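Local coordinates for protein putative polyprenyl synthetase (Streptomyces coelicolor, PDB 3NF2) that probably joins isoprenyl diphosphate units into longer polyprenyl diphosphates, as a magnesium-dependent prenyltransferase of the FPP/GGPP synthase family, at residues Ala222-Trp230 / Ile295-Ala305. Numbering follows the deposited sequence.
Sequences AVDDLLGIW and IEEAGGREWTA. With SO4 (sulfate ion), chain F.
The guanidinium of R301 lies flat on the indole of W230. The planes are 5° apart, and CZ of R301 sits 3.9 Å from the centroid of the five-membered ring, a cation-pi stack. CD of R301 adds a CH-pi contact over the six-membered ring. With CG anti to the backbone N (chi1 -177°) and the chain extended to NE, R301 runs along this face. I229 CG2 covers the opposite face. I295 CG2 meets the ring edge, 3.9 Å from W230 CH2.

Polar partners meet the guanidinium at its edge, near its plane. R301 NH1 forms a salt bridge to E296 OE1 at 3.1 Å. NH1 and NH2 also grip two oxygens of a sulfate, probably from the crystallisation liquor, with nearly straight bonds. With an alanine at W230 the indole is gone, and R301 is likely to be held less firmly, chiefly by E296. T304 OG1 donates a hydrogen bond to G300 O (2.8 Å), one turn back in the same helix.

Apolar contacts continue the seam. L226 CD2 packs 3.8 Å from R301 CG, and A222 CB touches T304 CG2.

A Schellman motif at G299 links helices 285-297 and 300-319. Both pack against the C-terminal end of helix 203-230, within the predominantly helical fold of isoprenyl diphosphate synthases.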
ATOM      1  N   ALA A 222      12.336  17.506 -15.479  1.00 43.32           N
ATOM      2  CA  ALA A 222      12.631  18.870 -15.948  1.00 42.64           C
ATOM      3  C   ALA A 222      12.045  19.140 -17.338  1.00 45.78           C
ATOM      4  O   ALA A 222      11.421  20.186 -17.564  1.00 49.68           O
ATOM      5  CB  ALA A 222      14.130  19.130 -15.934  1.00 36.73           C
ATOM      6  N   VAL A 223      12.211  18.182 -18.250  1.00 47.30           N
ATOM      7  CA  VAL A 223      11.639  18.288 -19.600  1.00 43.64           C
ATOM      8  C   VAL A 223      10.111  18.211 -19.562  1.00 44.38           C
ATOM      9  O   VAL A 223       9.431  18.963 -20.278  1.00 46.72           O
ATOM     10  CB  VAL A 223      12.251  17.231 -20.576  1.00 48.50           C
ATOM     11  CG1 VAL A 223      11.461  17.140 -21.871  1.00 37.64           C
ATOM     12  CG2 VAL A 223      13.702  17.576 -20.882  1.00 43.74           C
ATOM     13  N   ASP A 224       9.582  17.316 -18.723  1.00 42.23           N
ATOM     14  CA  ASP A 224       8.136  17.238 -18.456  1.00 46.49           C
ATOM     15  C   ASP A 224       7.559  18.558 -17.944  1.00 39.37           C
ATOM     16  O   ASP A 224       6.489  18.983 -18.363  1.00 42.31           O
ATOM     17  CB  ASP A 224       7.829  16.145 -17.433  1.00 54.60           C
ATOM     18  CG  ASP A 224       7.029  15.007 -18.014  1.00 62.73           C
ATOM     19  OD1 ASP A 224       6.049  15.266 -18.745  1.00 68.38           O
ATOM     20  OD2 ASP A 224       7.366  13.846 -17.713  1.00 76.06           O
ATOM     21  N   ASP A 225       8.292  19.206 -17.053  1.00 37.19           N
ATOM     22  CA  ASP A 225       7.923  20.535 -16.572  1.00 40.04           C
ATOM     23  C   ASP A 225       7.962  21.615 -17.656  1.00 42.96           C
ATOM     24  O   ASP A 225       7.137  22.530 -17.644  1.00 42.42           O
ATOM     25  CB  ASP A 225       8.825  20.940 -15.413  1.00 34.09           C
ATOM     26  CG  ASP A 225       8.582  20.114 -14.176  1.00 32.16           C
ATOM     27  OD1 ASP A 225       7.630  19.299 -14.174  1.00 36.39           O
ATOM     28  OD2 ASP A 225       9.357  20.274 -13.212  1.00 38.17           O
ATOM     29  N   LEU A 226       8.924  21.525 -18.571  1.00 41.72           N
ATOM     30  CA  LEU A 226       8.964  22.463 -19.702  1.00 40.66           C
ATOM     31  C   LEU A 226       7.793  22.238 -20.640  1.00 43.76           C
ATOM     32  O   LEU A 226       7.175  23.200 -21.094  1.00 50.91           O
ATOM     33  CB  LEU A 226      10.282  22.376 -20.469  1.00 37.64           C
ATOM     34  CG  LEU A 226      11.555  22.886 -19.783  1.00 37.94           C
ATOM     35  CD1 LEU A 226      12.775  22.391 -20.535  1.00 38.75           C
ATOM     36  CD2 LEU A 226      11.571  24.418 -19.649  1.00 30.39           C
ATOM     37  N   LEU A 227       7.469  20.969 -20.901  1.00 48.34           N
ATOM     38  CA  LEU A 227       6.350  20.627 -21.779  1.00 45.84           C
ATOM     39  C   LEU A 227       4.994  20.882 -21.131  1.00 46.19           C
ATOM     40  O   LEU A 227       4.017  21.140 -21.832  1.00 46.33           O
ATOM     41  CB  LEU A 227       6.419  19.164 -22.240  1.00 53.50           C
ATOM     42  CG  LEU A 227       7.626  18.558 -22.983  1.00 68.45           C
ATOM     43  CD1 LEU A 227       7.298  17.124 -23.440  1.00 66.09           C
ATOM     44  CD2 LEU A 227       8.130  19.404 -24.169  1.00 73.47           C
ATOM     45  N   GLY A 228       4.918  20.783 -19.803  1.00 45.97           N
ATOM     46  CA  GLY A 228       3.669  21.091 -19.091  1.00 42.49           C
ATOM     47  C   GLY A 228       3.225  22.544 -19.256  1.00 44.68           C
ATOM     48  O   GLY A 228       2.033  22.841 -19.275  1.00 48.39           O
ATOM     49  N   ILE A 229       4.185  23.453 -19.380  1.00 47.82           N
ATOM     50  CA  ILE A 229       3.858  24.845 -19.691  1.00 50.16           C
ATOM     51  C   ILE A 229       3.904  25.162 -21.197  1.00 47.99           C
ATOM     52  O   ILE A 229       2.891  25.514 -21.780  1.00 48.49           O
ATOM     53  CB  ILE A 229       4.728  25.843 -18.902  1.00 50.97           C
ATOM     54  CG1 ILE A 229       4.658  25.542 -17.395  1.00 44.09           C
ATOM     55  CG2 ILE A 229       4.289  27.288 -19.214  1.00 46.59           C
ATOM     56  CD1 ILE A 229       5.772  26.182 -16.579  1.00 32.94           C
ATOM     57  N   TRP A 230       5.063  25.020 -21.833  1.00 51.23           N
ATOM     58  CA  TRP A 230       5.206  25.496 -23.224  1.00 53.40           C
ATOM     59  C   TRP A 230       4.911  24.503 -24.343  1.00 53.90           C
ATOM     60  O   TRP A 230       5.149  24.809 -25.511  1.00 50.29           O
ATOM     61  CB  TRP A 230       6.579  26.116 -23.436  1.00 49.19           C
ATOM     62  CG  TRP A 230       6.735  27.365 -22.659  1.00 46.10           C
ATOM     63  CD1 TRP A 230       6.283  28.608 -23.006  1.00 36.20           C
ATOM     64  CD2 TRP A 230       7.377  27.506 -21.388  1.00 45.50           C
ATOM     65  NE1 TRP A 230       6.616  29.519 -22.029  1.00 49.13           N
ATOM     66  CE2 TRP A 230       7.287  28.870 -21.025  1.00 44.58           C
ATOM     67  CE3 TRP A 230       8.022  26.611 -20.520  1.00 42.00           C
ATOM     68  CZ2 TRP A 230       7.817  29.364 -19.833  1.00 39.40           C
ATOM     69  CZ3 TRP A 230       8.552  27.105 -19.332  1.00 43.78           C
ATOM     70  CH2 TRP A 230       8.439  28.471 -18.998  1.00 42.40           C
ATOM     71  N   ILE A 295       7.513  33.851 -16.199  1.00 43.59           N
ATOM     72  CA  ILE A 295       8.465  32.797 -15.784  1.00 41.01           C
ATOM     73  C   ILE A 295       9.691  32.808 -16.702  1.00 39.73           C
ATOM     74  O   ILE A 295      10.828  32.719 -16.240  1.00 49.17           O
ATOM     75  CB  ILE A 295       7.811  31.382 -15.787  1.00 40.82           C
ATOM     76  CG1 ILE A 295       6.771  31.252 -14.680  1.00 26.46           C
ATOM     77  CG2 ILE A 295       8.858  30.257 -15.600  1.00 40.85           C
ATOM     78  CD1 ILE A 295       5.745  30.153 -14.980  1.00 30.26           C
ATOM     79  N   GLU A 296       9.454  32.929 -18.000  1.00 41.70           N
ATOM     80  CA  GLU A 296      10.555  33.067 -18.942  1.00 51.17           C
ATOM     81  C   GLU A 296      11.429  34.309 -18.668  1.00 50.24           C
ATOM     82  O   GLU A 296      12.657  34.177 -18.553  1.00 43.83           O
ATOM     83  CB  GLU A 296      10.073  33.003 -20.401  1.00 52.86           C
ATOM     84  CG  GLU A 296      11.236  32.838 -21.382  1.00 59.33           C
ATOM     85  CD  GLU A 296      10.839  32.312 -22.753  1.00 61.16           C
ATOM     86  OE1 GLU A 296       9.630  32.137 -23.027  1.00 56.87           O
ATOM     87  OE2 GLU A 296      11.761  32.066 -23.562  1.00 69.55           O
ATOM     88  N   GLU A 297      10.808  35.487 -18.508  1.00 50.59           N
ATOM     89  CA  GLU A 297      11.571  36.703 -18.151  1.00 50.04           C
ATOM     90  C   GLU A 297      12.416  36.540 -16.887  1.00 47.91           C
ATOM     91  O   GLU A 297      13.569  36.980 -16.856  1.00 53.62           O
ATOM     92  CB  GLU A 297      10.696  37.967 -18.050  1.00 55.31           C
ATOM     93  CG  GLU A 297      11.540  39.262 -17.898  1.00 59.25           C
ATOM     94  CD  GLU A 297      10.730  40.553 -17.749  1.00 64.73           C
ATOM     95  OE1 GLU A 297      11.253  41.511 -17.138  1.00 63.19           O
ATOM     96  OE2 GLU A 297       9.594  40.631 -18.255  1.00 68.74           O
ATOM     97  N   ALA A 298      11.877  35.869 -15.867  1.00 43.72           N
ATOM     98  CA  ALA A 298      12.641  35.645 -14.627  1.00 39.07           C
ATOM     99  C   ALA A 298      13.733  34.579 -14.756  1.00 46.94           C
ATOM    100  O   ALA A 298      14.457  34.297 -13.791  1.00 45.09           O
ATOM    101  CB  ALA A 298      11.702  35.318 -13.471  1.00 40.04           C
ATOM    102  N   GLY A 299      13.850  33.982 -15.942  1.00 48.98           N
ATOM    103  CA  GLY A 299      14.872  32.972 -16.192  1.00 53.59           C
ATOM    104  C   GLY A 299      14.485  31.573 -15.735  1.00 55.32           C
ATOM    105  O   GLY A 299      15.361  30.727 -15.524  1.00 49.30           O
ATOM    106  N   GLY A 300      13.181  31.333 -15.583  1.00 52.18           N
ATOM    107  CA  GLY A 300      12.667  30.031 -15.147  1.00 50.10           C
ATOM    108  C   GLY A 300      12.808  28.926 -16.184  1.00 50.84           C
ATOM    109  O   GLY A 300      13.248  27.822 -15.867  1.00 51.59           O
ATOM    110  N   ARG A 301      12.431  29.228 -17.423  1.00 48.74           N
ATOM    111  CA  ARG A 301      12.514  28.273 -18.525  1.00 50.22           C
ATOM    112  C   ARG A 301      13.950  27.854 -18.810  1.00 52.27           C
ATOM    113  O   ARG A 301      14.263  26.658 -18.852  1.00 52.56           O
ATOM    114  CB  ARG A 301      11.922  28.887 -19.783  1.00 47.69           C
ATOM    115  CG  ARG A 301      11.885  27.958 -20.963  1.00 45.23           C
ATOM    116  CD  ARG A 301      11.230  28.645 -22.120  1.00 38.46           C
ATOM    117  NE  ARG A 301      10.769  27.701 -23.125  1.00 44.54           N
ATOM    118  CZ  ARG A 301      10.055  28.050 -24.186  1.00 41.95           C
ATOM    119  NH1 ARG A 301       9.723  29.319 -24.362  1.00 39.69           N
ATOM    120  NH2 ARG A 301       9.653  27.130 -25.053  1.00 40.89           N
ATOM    121  N   GLU A 302      14.808  28.856 -18.991  1.00 48.53           N
ATOM    122  CA  GLU A 302      16.223  28.651 -19.252  1.00 45.39           C
ATOM    123  C   GLU A 302      16.883  27.812 -18.172  1.00 47.69           C
ATOM    124  O   GLU A 302      17.578  26.841 -18.487  1.00 46.22           O
ATOM    125  CB  GLU A 302      16.946  29.999 -19.387  1.00 50.59           C
ATOM    126  CG  GLU A 302      18.437  29.889 -19.716  1.00 58.26           C
ATOM    127  CD  GLU A 302      18.714  29.196 -21.056  1.00 66.83           C
ATOM    128  OE1 GLU A 302      17.941  29.395 -22.019  1.00 61.17           O
ATOM    129  OE2 GLU A 302      19.714  28.452 -21.146  1.00 69.26           O
ATOM    130  N   TRP A 303      16.649  28.175 -16.907  1.00 40.39           N
ATOM    131  CA  TRP A 303      17.220  27.436 -15.789  1.00 42.63           C
ATOM    132  C   TRP A 303      16.830  25.957 -15.821  1.00 43.00           C
ATOM    133  O   TRP A 303      17.652  25.092 -15.504  1.00 46.11           O
ATOM    134  CB  TRP A 303      16.831  28.044 -14.440  1.00 37.69           C
ATOM    135  CG  TRP A 303      17.640  27.462 -13.323  1.00 36.33           C
ATOM    136  CD1 TRP A 303      18.850  27.897 -12.880  1.00 39.71           C
ATOM    137  CD2 TRP A 303      17.313  26.307 -12.533  1.00 41.53           C
ATOM    138  NE1 TRP A 303      19.297  27.100 -11.840  1.00 41.22           N
ATOM    139  CE2 TRP A 303      18.374  26.111 -11.618  1.00 42.72           C
ATOM    140  CE3 TRP A 303      16.225  25.417 -12.513  1.00 40.27           C
ATOM    141  CZ2 TRP A 303      18.374  25.075 -10.684  1.00 40.82           C
ATOM    142  CZ3 TRP A 303      16.230  24.381 -11.595  1.00 41.02           C
ATOM    143  CH2 TRP A 303      17.300  24.224 -10.686  1.00 42.34           C
ATOM    144  N   THR A 304      15.590  25.680 -16.213  1.00 40.75           N
ATOM    145  CA  THR A 304      15.078  24.310 -16.225  1.00 43.64           C
ATOM    146  C   THR A 304      15.631  23.497 -17.418  1.00 47.45           C
ATOM    147  O   THR A 304      15.877  22.289 -17.289  1.00 50.58           O
ATOM    148  CB  THR A 304      13.538  24.277 -16.174  1.00 42.52           C
ATOM    149  OG1 THR A 304      13.083  25.111 -15.101  1.00 40.08           O
ATOM    150  CG2 THR A 304      13.019  22.845 -15.963  1.00 40.59           C
ATOM    151  N   ALA A 305      15.841  24.156 -18.556  1.00 45.78           N
ATOM    152  CA  ALA A 305      16.510  23.511 -19.705  1.00 50.47           C
ATOM    153  C   ALA A 305      17.962  23.180 -19.379  1.00 48.74           C
ATOM    154  O   ALA A 305      18.440  22.101 -19.721  1.00 54.92           O
ATOM    155  CB  ALA A 305      16.416  24.369 -20.966  1.00 46.79           C
TER
HETATM  156  S   SO4 F   5       7.835  28.959 -27.722  1.00102.27           S
HETATM  157  O1  SO4 F   5       8.362  27.650 -27.348  1.00 97.14           O
HETATM  158  O2  SO4 F   5       6.380  28.887 -27.849  1.00103.41           O
HETATM  159  O3  SO4 F   5       8.177  29.935 -26.691  1.00100.66           O
HETATM  160  O4  SO4 F   5       8.424  29.367 -28.996  1.00103.74           O